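Local coordinates for uncharacterized protein (Arthrobacter sp., PDB 3BL4) that is of unknown function but belongs to a family grouped with the STAS domains and assembles as two copies that share a beta sheet, at residues Leu14-Gly17 / Ile21-Leu24; Ala71-Pro76 / Ile101-Cys106; Ile82-Ser87 / Phe97-Asn102; Val90-Ala95 / Thr108-Ser113. One frame throughout, in Å; residues are numbered along the deposited sequence. Where two conformers were deposited one is given.

Contact 1: residues Leu14-Gly17 / Ile21-Leu24; sequences LTLG and ILRL
The carbonyl oxygen of T15 takes the shortest polar bond of this pairing: R23 N lies 2.9 Å from T15 O and meets it almost head-on, in a nearly straight bond. L22 CA leans on the same oxygen through a longer C-H...O contact. In return T15 N donates to R23 O (3.1 Å), so T15 and R23 form an antiparallel hydrogen-bonded pair, and G17 N reaches I21 O at 3.0 Å to join the two segments just beyond the strand ends, beside the turn. L14 with L24 and L16 with L22 are the non-hydrogen-bonded pairs, and these four leucines share one face. There L16 CD1 rests on the CD2 methyl of L22 at 3.8 Å, because L16 holds CG anti to its backbone N (chi1 176°) and L22 swings CG beside its own N (chi1 -67°). L14 CD1 comes to 4.3 Å from L24 CB. Leucine suits this face, which turns toward helix 34-48, where L14 meets V44 and L47. The other face carries the polar pair: T15 OG1 sits 3.8 Å from R23 CB, while the extended R23 chain leads away toward the turn, where its guanidinium forms a salt bridge with D19. L118 of the second subunit packs on R23, and F98 of that subunit on L24. The directions of the two strands differ by 172°, and with three residues linking the segments this is a beta hairpin, whose strand 22-25 pairs on its far side in parallel with strand 53-58.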
# COMPACT_ATOMS: atom_id res chain seq x y z
N LEU A 14 9.00 -5.96 -17.96
CA LEU A 14 7.86 -6.87 -17.82
C LEU A 14 7.92 -7.96 -18.89
O LEU A 14 8.14 -7.66 -20.06
CB LEU A 14 6.54 -6.08 -17.90
CG LEU A 14 5.20 -6.84 -17.86
CD1 LEU A 14 4.98 -7.61 -16.55
CD2 LEU A 14 4.07 -5.88 -18.10
N THR A 15 7.74 -9.21 -18.46
CA THR A 15 7.67 -10.37 -19.34
C THR A 15 6.63 -11.37 -18.83
O THR A 15 6.43 -11.50 -17.63
CB THR A 15 9.04 -11.08 -19.44
OG1 THR A 15 9.37 -11.65 -18.18
CG2 THR A 15 10.16 -10.11 -19.86
N LEU A 16 5.92 -12.03 -19.76
CA LEU A 16 5.11 -13.21 -19.45
C LEU A 16 5.90 -14.40 -19.96
O LEU A 16 6.16 -14.51 -21.17
CB LEU A 16 3.73 -13.16 -20.11
CG LEU A 16 2.81 -14.39 -19.94
CD1 LEU A 16 2.42 -14.61 -18.48
CD2 LEU A 16 1.57 -14.31 -20.83
N GLY A 17 6.29 -15.28 -19.04
CA GLY A 17 7.10 -16.45 -19.38
C GLY A 17 6.31 -17.56 -20.03
O GLY A 17 5.07 -17.59 -19.98
N ILE A 21 4.20 -17.58 -15.85
CA ILE A 21 4.39 -16.67 -14.73
C ILE A 21 4.79 -15.30 -15.26
O ILE A 21 5.66 -15.21 -16.11
CB ILE A 21 5.44 -17.26 -13.76
CG1 ILE A 21 4.79 -18.43 -13.00
CG2 ILE A 21 5.93 -16.23 -12.81
CD1 ILE A 21 5.76 -19.35 -12.34
N LEU A 22 4.12 -14.24 -14.80
CA LEU A 22 4.53 -12.86 -15.09
C LEU A 22 5.70 -12.47 -14.21
O LEU A 22 5.72 -12.80 -13.03
CB LEU A 22 3.40 -11.86 -14.82
CG LEU A 22 2.14 -11.87 -15.70
CD1 LEU A 22 0.95 -11.32 -14.92
CD2 LEU A 22 2.36 -11.09 -16.97
N ARG A 23 6.67 -11.75 -14.78
CA ARG A 23 7.78 -11.20 -14.02
C ARG A 23 7.88 -9.71 -14.26
O ARG A 23 8.11 -9.27 -15.40
CB ARG A 23 9.09 -11.90 -14.38
CG ARG A 23 9.04 -13.34 -13.96
CD ARG A 23 10.25 -14.16 -14.31
NE ARG A 23 9.90 -15.58 -14.17
CZ ARG A 23 10.75 -16.56 -13.88
NH1 ARG A 23 12.04 -16.30 -13.69
NH2 ARG A 23 10.30 -17.81 -13.78
N LEU A 24 7.67 -8.93 -13.20
CA LEU A 24 7.79 -7.48 -13.23
C LEU A 24 9.02 -7.00 -12.45
O LEU A 24 9.19 -7.31 -11.28
CB LEU A 24 6.52 -6.84 -12.65
CG LEU A 24 6.47 -5.31 -12.53
CD1 LEU A 24 6.56 -4.60 -13.89
CD2 LEU A 24 5.22 -4.89 -11.76

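Contact 2: residues Ala71-Pro76 / Ile101-Cys106; sequences AVFGRP and INAVPC
F73 meets A103 through one corner of its ring: CD1 stands 3.5 Å from the A103 methyl, which also lies 4.0 Å from F73 CB. Next to that corner, F73 CE1 approaches I101 O at 3.6 Å, the oxygen lying at the ring edge, in its plane, where the slightly positive C-H hydrogens can face it. Several features set this up. F73 turns CG beside its backbone N (chi1 -67°), directing the ring at the end of the other helix, and V72 CG2 covers the rim of one ring face. A103 is the first residue to leave that helix, with a positive phi of 46°, and its small methyl fits close against the phenyl group. Replacing F73 with an alanine would probably open a gap beside the A103 methyl and leave the I101 carbonyl without its aromatic edge. F97 of the second subunit meets the F73 ring edge-to-face, and V93 of that subunit packs on both F73 and A103. The contact thus joins the end of helix 64-73 to the turn that leads from helix 92-102 toward strand 108-111, at the subunit interface.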
# COMPACT_ATOMS: atom_id res chain seq x y z
N ALA A 71 15.50 5.57 1.97
CA ALA A 71 15.56 7.00 1.74
C ALA A 71 14.18 7.64 1.74
O ALA A 71 14.00 8.67 2.37
CB ALA A 71 16.29 7.31 0.40
N VAL A 72 13.21 7.03 1.05
CA VAL A 72 11.86 7.61 0.99
C VAL A 72 10.93 7.21 2.15
O VAL A 72 10.04 7.98 2.50
CB VAL A 72 11.13 7.35 -0.37
CG1 VAL A 72 12.01 7.71 -1.57
CG2 VAL A 72 10.63 5.92 -0.46
N PHE A 73 11.13 6.02 2.73
CA PHE A 73 10.20 5.48 3.74
C PHE A 73 10.71 5.46 5.19
O PHE A 73 10.01 4.96 6.08
CB PHE A 73 9.75 4.06 3.38
CG PHE A 73 8.89 3.98 2.14
CD1 PHE A 73 7.61 4.47 2.13
CD2 PHE A 73 9.36 3.34 1.00
CE1 PHE A 73 6.81 4.37 0.99
CE2 PHE A 73 8.57 3.23 -0.13
CZ PHE A 73 7.29 3.74 -0.13
N GLY A 74 11.90 5.99 5.45
CA GLY A 74 12.43 6.03 6.84
C GLY A 74 11.95 7.21 7.68
O GLY A 74 12.42 7.41 8.80
N ARG A 75 10.97 7.95 7.18
CA ARG A 75 10.51 9.20 7.79
C ARG A 75 9.83 8.98 9.15
O ARG A 75 9.18 7.95 9.37
CB ARG A 75 9.55 9.94 6.84
CG ARG A 75 9.86 9.77 5.33
CD ARG A 75 9.80 11.07 4.57
NE ARG A 75 8.44 11.61 4.43
CZ ARG A 75 8.15 12.90 4.23
NH1 ARG A 75 9.11 13.82 4.16
NH2 ARG A 75 6.88 13.27 4.12
N PRO A 76 9.97 9.95 10.07
CA PRO A 76 9.45 9.76 11.42
C PRO A 76 7.93 9.75 11.44
O PRO A 76 7.29 10.42 10.64
CB PRO A 76 9.97 10.99 12.18
CG PRO A 76 10.15 12.04 11.12
CD PRO A 76 10.57 11.29 9.88
N ILE A 101 1.39 4.27 1.69
CA ILE A 101 2.08 5.54 1.46
C ILE A 101 2.99 5.91 2.63
O ILE A 101 4.13 6.28 2.44
CB ILE A 101 1.10 6.72 1.25
CG1 ILE A 101 0.17 6.47 0.05
CG2 ILE A 101 1.87 8.01 1.04
CD1 ILE A 101 0.85 5.98 -1.15
N ASN A 102 2.48 5.77 3.85
CA ASN A 102 3.15 6.32 5.02
C ASN A 102 4.08 5.39 5.81
O ASN A 102 4.87 5.86 6.63
CB ASN A 102 2.09 6.96 5.92
CG ASN A 102 1.60 8.29 5.34
OD1 ASN A 102 2.40 9.20 5.12
ND2 ASN A 102 0.30 8.38 5.05
N ALA A 103 4.01 4.10 5.56
CA ALA A 103 5.02 3.16 6.03
C ALA A 103 5.40 3.38 7.50
O ALA A 103 6.54 3.70 7.81
CB ALA A 103 6.26 3.24 5.13
N VAL A 104 4.44 3.19 8.39
CA VAL A 104 4.64 3.41 9.83
C VAL A 104 5.17 2.13 10.47
O VAL A 104 4.90 1.05 9.98
CB VAL A 104 3.31 3.82 10.52
CG1 VAL A 104 2.74 5.09 9.88
CG2 VAL A 104 2.28 2.69 10.45
N PRO A 105 5.94 2.25 11.56
CA PRO A 105 6.45 1.08 12.29
C PRO A 105 5.54 0.58 13.41
O PRO A 105 5.76 -0.49 13.97
CB PRO A 105 7.75 1.62 12.89
CG PRO A 105 7.44 3.03 13.18
CD PRO A 105 6.44 3.50 12.16
N CYS A 106 4.52 1.35 13.74
CA CYS A 106 3.70 1.07 14.89
C CYS A 106 2.60 0.12 14.52
O CYS A 106 2.35 -0.12 13.33
CB CYS A 106 3.08 2.35 15.43
SG CYS A 106 2.14 3.28 14.21
O HOH W 1 6.76 8.48 3.09
O HOH W 2 7.72 7.03 6.12

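Contact 3: residues Ile82-Ser87 / Phe97-Asn102; sequences IALLGS and FFLGIN
L84 and I82 look from strand 82-85 toward F98 and L99 of helix 97-102, whose axis passes 11.1 Å from that of the strand and runs roughly against it, at 145°. The intervening space is bridged by side chains alone. L84 divides its fork between two partners: CD1 touches L99 CD1 at 3.9 Å, and CD2 reaches F98 CD2, also at 3.9 Å, approaching the ring obliquely. The two helix residues are neighbours in sequence but reach the strand differently. F98 holds CG anti to its backbone N (chi1 -175°), while L99 puts CG beside the N, and its CG lies 4.1 Å from L84 CD2. I82 adds a looser contact, its CD1 lying 4.5 Å from L99 CD2. N102, one turn further along the helix, sets its amide nitrogen over the centre of the F98 ring, 3.7 Å above the plane, and so covers one ring face. That ND2 donates weakly to F98 O at 3.2 Å and also bonds A37 O of the second subunit, whose W26 ring meets F98. The other side of the strand belongs to helix 114-121, which packs on A83, and residues 82-85 pair in parallel with a strand of the second subunit. Branched aliphatics and a phenyl group are the right residues for such a buried layer: with no polar bond linking strand to helix, the adhesion here rests on burying hydrocarbon and on matching shapes, in the core of the beta-alpha-beta unit formed by strand 79-85, helix 92-102 and strand 108-111.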
# COMPACT_ATOMS: atom_id res chain seq x y z
N ILE A 82 -2.04 2.97 15.24
CA ILE A 82 -3.04 3.60 14.35
C ILE A 82 -4.25 2.71 14.13
O ILE A 82 -4.11 1.60 13.70
CB ILE A 82 -2.45 3.97 12.98
CG1 ILE A 82 -1.18 4.82 13.13
CG2 ILE A 82 -3.49 4.68 12.14
CD1 ILE A 82 -0.62 5.34 11.81
N ALA A 83 -5.45 3.20 14.47
CA ALA A 83 -6.69 2.50 14.18
C ALA A 83 -7.28 3.21 12.99
O ALA A 83 -7.47 4.42 13.04
CB ALA A 83 -7.65 2.56 15.37
N LEU A 84 -7.57 2.48 11.93
CA LEU A 84 -8.18 3.08 10.77
C LEU A 84 -9.62 2.63 10.74
O LEU A 84 -9.89 1.44 10.68
CB LEU A 84 -7.41 2.70 9.50
CG LEU A 84 -5.93 3.11 9.59
CD1 LEU A 84 -5.09 1.95 10.09
CD2 LEU A 84 -5.38 3.64 8.28
N LEU A 85 -10.54 3.59 10.81
CA LEU A 85 -11.95 3.30 10.99
C LEU A 85 -12.71 3.53 9.70
O LEU A 85 -12.74 4.65 9.19
CB LEU A 85 -12.51 4.21 12.07
CG LEU A 85 -14.02 4.23 12.34
CD1 LEU A 85 -14.45 2.87 12.87
CD2 LEU A 85 -14.36 5.36 13.31
N GLY A 86 -13.33 2.47 9.18
CA GLY A 86 -14.22 2.59 8.01
C GLY A 86 -15.69 2.35 8.30
O GLY A 86 -16.08 2.18 9.43
N SER A 87 -16.49 2.33 7.24
CA SER A 87 -17.94 2.06 7.31
C SER A 87 -18.30 0.61 6.98
O SER A 87 -19.22 0.04 7.57
CB SER A 87 -18.70 2.96 6.34
OG SER A 87 -18.88 4.24 6.90
N PHE A 97 -4.06 1.82 1.38
CA PHE A 97 -3.48 2.94 0.65
C PHE A 97 -2.69 3.84 1.61
O PHE A 97 -1.48 4.03 1.43
CB PHE A 97 -4.59 3.75 -0.03
CG PHE A 97 -4.08 4.79 -0.95
CD1 PHE A 97 -3.69 4.47 -2.24
CD2 PHE A 97 -3.99 6.11 -0.55
CE1 PHE A 97 -3.21 5.45 -3.10
CE2 PHE A 97 -3.50 7.09 -1.40
CZ PHE A 97 -3.11 6.76 -2.67
N PHE A 98 -3.36 4.35 2.63
CA PHE A 98 -2.77 5.27 3.60
C PHE A 98 -1.47 4.70 4.21
O PHE A 98 -0.44 5.37 4.26
CB PHE A 98 -3.80 5.56 4.71
CG PHE A 98 -3.37 6.61 5.72
CD1 PHE A 98 -3.62 7.95 5.49
CD2 PHE A 98 -2.74 6.23 6.91
CE1 PHE A 98 -3.21 8.90 6.41
CE2 PHE A 98 -2.34 7.16 7.82
CZ PHE A 98 -2.57 8.51 7.58
N LEU A 99 -1.54 3.45 4.65
CA LEU A 99 -0.44 2.78 5.32
C LEU A 99 0.65 2.39 4.35
O LEU A 99 1.82 2.28 4.74
CB LEU A 99 -0.95 1.53 6.04
CG LEU A 99 -1.90 1.73 7.23
CD1 LEU A 99 -2.29 0.36 7.83
CD2 LEU A 99 -1.27 2.59 8.31
N GLY A 100 0.26 2.13 3.10
CA GLY A 100 1.20 1.88 2.03
C GLY A 100 2.04 3.11 1.76
O GLY A 100 3.26 3.01 1.61
N ILE A 101 1.39 4.27 1.69
CA ILE A 101 2.08 5.54 1.46
C ILE A 101 2.99 5.91 2.63
O ILE A 101 4.13 6.28 2.44
CB ILE A 101 1.10 6.72 1.25
CG1 ILE A 101 0.17 6.47 0.05
CG2 ILE A 101 1.87 8.01 1.04
CD1 ILE A 101 0.85 5.98 -1.15
N ASN A 102 2.48 5.77 3.85
CA ASN A 102 3.15 6.32 5.02
C ASN A 102 4.08 5.39 5.81
O ASN A 102 4.87 5.86 6.63
CB ASN A 102 2.09 6.96 5.92
CG ASN A 102 1.60 8.29 5.34
OD1 ASN A 102 2.40 9.20 5.12
ND2 ASN A 102 0.30 8.38 5.05

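Contact 4: residues Val90-Ala95 / Thr108-Ser113; sequences VDRVLA and TKFFTS. With SO4 (sulfate ion), chain C.
F110 presses the flat of its ring against the start of helix 92-102, and this is the tight half of the contact. R92 CB stands 4.0 Å from the ring centroid and only 2° off its normal, a CH-pi contact, while the backbone of the same residue comes in close, R92 N lying 3.5 Å from F110 CE1. A95 CB, one turn on, reaches F110 CD1 at 4.2 Å; its small methyl leaves room for the ring. A bend at chi3 (-80°) brings the R92 guanidinium back so that F110 CD2 lies over one of its faces, with NH2 3.5 Å from CD2 and the two planes 54° apart. The looser side is polar and more exposed, and begins at a sulfate, probably from the crystallisation liquor. Its O2 receives a straight bond from F110 N at 3.0 Å, K109 NZ holds O1 at 3.1 Å, and R92 NH1 adds only weak bonds to O2 and O4. Arginine and lysine suit this rim, where long cationic chains can converge on an anion from both segments. With an alanine at F110, the aliphatic part of R92 would probably lose its aromatic support, and the guanidinium would be freer to turn. D91 accepts a hydrogen bond from S87 N through OD2, and its OD1 bonds S66 of the second subunit, whose M59 packs on F110. Strand 108-111 runs parallel to strand 79-85, with helix 92-102 on the F110 side of this sheet and helix 114-121 on the F111 side.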
# COMPACT_ATOMS: atom_id res chain seq x y z
N VAL A 90 -15.01 -3.08 2.73
CA VAL A 90 -14.32 -2.62 1.52
C VAL A 90 -13.42 -1.40 1.76
O VAL A 90 -12.50 -1.13 0.99
CB VAL A 90 -15.32 -2.28 0.37
CG1 VAL A 90 -16.09 -0.99 0.66
CG2 VAL A 90 -14.60 -2.14 -0.95
N ASP A 91 -13.70 -0.64 2.83
CA ASP A 91 -12.96 0.58 3.14
C ASP A 91 -11.54 0.27 3.58
O ASP A 91 -10.71 1.17 3.66
CB ASP A 91 -13.66 1.40 4.23
CG ASP A 91 -14.91 2.09 3.75
OD1 ASP A 91 -15.07 2.27 2.53
OD2 ASP A 91 -15.73 2.47 4.61
N ARG A 92 -11.26 -1.00 3.86
CA ARG A 92 -9.89 -1.46 4.11
C ARG A 92 -8.89 -1.10 2.98
O ARG A 92 -7.70 -0.91 3.25
CB ARG A 92 -9.90 -2.97 4.37
CG ARG A 92 -8.58 -3.51 4.90
CD ARG A 92 -8.58 -5.03 4.92
NE ARG A 92 -9.29 -5.54 6.07
CZ ARG A 92 -8.76 -5.65 7.29
NH1 ARG A 92 -7.50 -5.31 7.52
NH2 ARG A 92 -9.51 -6.11 8.27
N VAL A 93 -9.37 -1.02 1.74
CA VAL A 93 -8.54 -0.64 0.61
C VAL A 93 -7.96 0.77 0.81
O VAL A 93 -6.84 1.08 0.38
CB VAL A 93 -9.34 -0.69 -0.72
CG1 VAL A 93 -8.48 -0.27 -1.89
CG2 VAL A 93 -9.88 -2.10 -0.95
N LEU A 94 -8.73 1.63 1.46
CA LEU A 94 -8.26 2.99 1.79
C LEU A 94 -7.23 2.97 2.91
O LEU A 94 -6.26 3.75 2.90
CB LEU A 94 -9.43 3.88 2.20
CG LEU A 94 -10.47 4.17 1.14
CD1 LEU A 94 -11.57 5.01 1.77
CD2 LEU A 94 -9.85 4.87 -0.05
N ALA A 95 -7.45 2.08 3.88
CA ALA A 95 -6.51 1.88 4.97
C ALA A 95 -5.17 1.43 4.42
O ALA A 95 -4.13 2.00 4.75
CB ALA A 95 -7.05 0.85 5.97
N THR A 108 -0.97 -1.18 13.63
CA THR A 108 -2.07 -0.63 12.86
C THR A 108 -3.14 -1.69 12.77
O THR A 108 -2.84 -2.88 12.79
CB THR A 108 -1.62 -0.24 11.46
OG1 THR A 108 -1.22 -1.41 10.75
CG2 THR A 108 -0.47 0.74 11.51
N LYS A 109 -4.40 -1.27 12.71
CA LYS A 109 -5.51 -2.20 12.63
C LYS A 109 -6.71 -1.49 12.01
O LYS A 109 -6.89 -0.28 12.18
CB LYS A 109 -5.86 -2.71 14.04
CG LYS A 109 -6.89 -3.82 14.08
CD LYS A 109 -7.03 -4.42 15.50
CE LYS A 109 -5.95 -5.46 15.80
NZ LYS A 109 -5.95 -6.58 14.83
N PHE A 110 -7.52 -2.26 11.29
CA PHE A 110 -8.70 -1.74 10.62
C PHE A 110 -9.95 -2.08 11.45
O PHE A 110 -10.05 -3.18 12.00
CB PHE A 110 -8.80 -2.34 9.21
CG PHE A 110 -10.09 -2.04 8.51
CD1 PHE A 110 -10.31 -0.79 7.96
CD2 PHE A 110 -11.08 -3.00 8.43
CE1 PHE A 110 -11.51 -0.50 7.32
CE2 PHE A 110 -12.29 -2.71 7.79
CZ PHE A 110 -12.49 -1.46 7.22
N PHE A 111 -10.88 -1.12 11.54
CA PHE A 111 -12.16 -1.32 12.24
C PHE A 111 -13.31 -0.77 11.42
O PHE A 111 -13.13 0.14 10.58
CB PHE A 111 -12.16 -0.57 13.58
CG PHE A 111 -11.04 -0.97 14.51
CD1 PHE A 111 -9.77 -0.42 14.36
CD2 PHE A 111 -11.27 -1.86 15.54
CE1 PHE A 111 -8.75 -0.78 15.20
CE2 PHE A 111 -10.26 -2.22 16.41
CZ PHE A 111 -9.00 -1.68 16.25
N THR A 112 -14.50 -1.30 11.68
CA THR A 112 -15.77 -0.63 11.34
C THR A 112 -16.56 -0.19 12.58
O THR A 112 -17.62 0.45 12.46
CB THR A 112 -16.67 -1.51 10.46
OG1 THR A 112 -16.71 -2.83 11.01
CG2 THR A 112 -16.16 -1.56 8.98
N SER A 113 -16.05 -0.55 13.77
CA SER A 113 -16.63 -0.14 15.05
C SER A 113 -15.73 0.89 15.72
O SER A 113 -14.60 0.58 16.07
CB SER A 113 -16.77 -1.35 15.98
OG SER A 113 -16.88 -0.99 17.36
S SO4 C . -5.83 -5.72 10.65
O1 SO4 C . -5.17 -6.12 11.90
O2 SO4 C . -7.19 -5.24 10.91
O3 SO4 C . -5.05 -4.68 9.99
O4 SO4 C . -5.89 -6.87 9.76

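From the N terminus, contact 1 comes first and closes the short turn of a hairpin, in series with all the others and with its centre 29 to 32 Å from theirs. Contact 2 then spans a long excursion, from the end of helix 64-73 to the end of helix 92-102. Contact 3 falls within that span and ends on the same stretch, sharing I101 and N102. Contact 4 crosses both, because it starts on the same helix and finishes on strand 108-111. Contacts 3 and 4, with centres 6 Å apart, bind the helix to neighbouring strands of one beta-alpha-beta unit, and contact 2 fastens helix 64-73 to it. All four also touch the second subunit.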